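Local coordinates for kinectin 1 (Kinesin receptor) (Legionella pneumophila, PDB 4MU6), which is a bacterial effector of unknown function whose N-terminal coiled-coil domain, the part described here, is largely helical, with several long helices, at residues N188-E191 with K192-S195. Sequence-based numbering, arbitrary orientation.
Sequences NEIE and KRAS
Arg193 lies back along its helix toward the preceding turn, where its guanidinium passes Ile190 and the backbone of Glu189. The chain runs extended past CG and then bends (chi3 -58°), which carries the flat group over the carbonyl of Glu189. One guanidinium face receives Glu189 O, 3.7 Å above the plane and lying nearer the margin of the group than its centre, with Ile190 CA on the same face. Arg193 NH2 comes within 3.4 Å of Ile190 CG1, the two side chains crossing at a slant. On the flank, Arg193 NH1 is 4.0 Å from Glu189 CB, whereas the Glu189 carboxylate stays apart, OE1 being 4.9 Å from NH1. The polar end finds its stronger partner on helix 43-105, in a salt bridge from NH2 to Asp94, while Ile190 packs against Leu97, Lys98 and Leu101 of that helix.

A different use of the backbone appears at Ser195. With chi1 at -70°, OG sits beside its own backbone N and donates a hydrogen bond to Glu191 O at 3.2 Å. Ser195 N holds the same oxygen at 3.0 Å, and the two donors arrive from opposite faces of the carbonyl plane, so one acceptor is gripped twice. Lys192 CG rests 3.6 Å from Asn188 O.

The four i to i+4 amide bonds mark a regular alpha helix, here part of helix 158-217. Ile190 and Arg193 together set it antiparallel against helix 43-105, a buried side chain beside an arginine tied to Asp94 of the other helix, consistent with the coiled-coil domain.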
loop_
_atom_site.group_PDB
_atom_site.type_symbol
_atom_site.label_atom_id
_atom_site.label_comp_id
_atom_site.label_asym_id
_atom_site.label_seq_id
_atom_site.Cartn_x
_atom_site.Cartn_y
_atom_site.Cartn_z
ATOM N N ASN A 188 -37.037 9.305 -1.961
ATOM C CA ASN A 188 -36.461 7.994 -1.708
ATOM C C ASN A 188 -35.047 7.825 -2.270
ATOM O O ASN A 188 -34.179 7.265 -1.596
ATOM C CB ASN A 188 -37.356 6.897 -2.248
ATOM C CG ASN A 188 -38.626 6.727 -1.442
ATOM O OD1 ASN A 188 -38.665 7.005 -0.239
ATOM N ND2 ASN A 188 -39.673 6.254 -2.103
ATOM N N GLU A 189 -34.819 8.302 -3.498
ATOM C CA GLU A 189 -33.505 8.193 -4.119
ATOM C C GLU A 189 -32.483 9.059 -3.382
ATOM O O GLU A 189 -31.295 8.748 -3.386
ATOM C CB GLU A 189 -33.546 8.580 -5.598
ATOM C CG GLU A 189 -34.205 7.538 -6.481
ATOM C CD GLU A 189 -34.634 8.107 -7.820
ATOM O OE1 GLU A 189 -34.659 9.352 -7.956
ATOM O OE2 GLU A 189 -34.943 7.313 -8.737
ATOM N N ILE A 190 -32.954 10.137 -2.754
ATOM C CA ILE A 190 -32.111 10.965 -1.894
ATOM C C ILE A 190 -31.666 10.180 -0.675
ATOM O O ILE A 190 -30.512 10.247 -0.278
ATOM C CB ILE A 190 -32.818 12.258 -1.437
ATOM C CG1 ILE A 190 -32.813 13.292 -2.560
ATOM C CG2 ILE A 190 -32.123 12.857 -0.205
ATOM C CD1 ILE A 190 -33.646 14.512 -2.255
ATOM N N GLU A 191 -32.591 9.435 -0.081
ATOM C CA GLU A 191 -32.249 8.641 1.087
ATOM C C GLU A 191 -31.207 7.608 0.715
ATOM O O GLU A 191 -30.309 7.316 1.510
ATOM C CB GLU A 191 -33.485 7.980 1.711
ATOM C CG GLU A 191 -34.416 8.972 2.395
ATOM C CD GLU A 191 -35.627 8.321 3.069
ATOM O OE1 GLU A 191 -36.212 7.366 2.502
ATOM O OE2 GLU A 191 -36.002 8.784 4.172
ATOM N N LYS A 192 -31.313 7.069 -0.498
ATOM C CA LYS A 192 -30.359 6.069 -0.961
ATOM C C LYS A 192 -28.965 6.670 -1.116
ATOM O O LYS A 192 -27.973 6.053 -0.737
ATOM C CB LYS A 192 -30.806 5.458 -2.290
ATOM C CG LYS A 192 -31.934 4.455 -2.162
ATOM C CD LYS A 192 -32.462 4.012 -3.550
ATOM C CE LYS A 192 -31.462 3.135 -4.276
ATOM N NZ LYS A 192 -31.119 1.914 -3.481
ATOM N N ARG A 193 -28.895 7.873 -1.678
ATOM C CA ARG A 193 -27.611 8.527 -1.862
ATOM C C ARG A 193 -27.030 8.965 -0.521
ATOM O O ARG A 193 -25.812 8.975 -0.353
ATOM C CB ARG A 193 -27.705 9.704 -2.832
ATOM C CG ARG A 193 -27.969 9.285 -4.283
ATOM C CD ARG A 193 -27.771 10.450 -5.238
ATOM N NE ARG A 193 -28.625 11.595 -4.916
ATOM C CZ ARG A 193 -29.829 11.801 -5.434
ATOM N NH1 ARG A 193 -30.347 10.934 -6.295
ATOM N NH2 ARG A 193 -30.525 12.875 -5.087
ATOM N N ALA A 194 -27.896 9.311 0.428
ATOM C CA ALA A 194 -27.444 9.653 1.778
ATOM C C ALA A 194 -26.789 8.454 2.456
ATOM O O ALA A 194 -25.738 8.574 3.083
ATOM C CB ALA A 194 -28.607 10.169 2.625
ATOM N N SER A 195 -27.414 7.291 2.319
ATOM C CA SER A 195 -26.887 6.078 2.932
ATOM C C SER A 195 -25.523 5.713 2.389
ATOM O O SER A 195 -24.660 5.225 3.125
ATOM C CB SER A 195 -27.858 4.922 2.725
ATOM O OG SER A 195 -29.023 5.130 3.512
#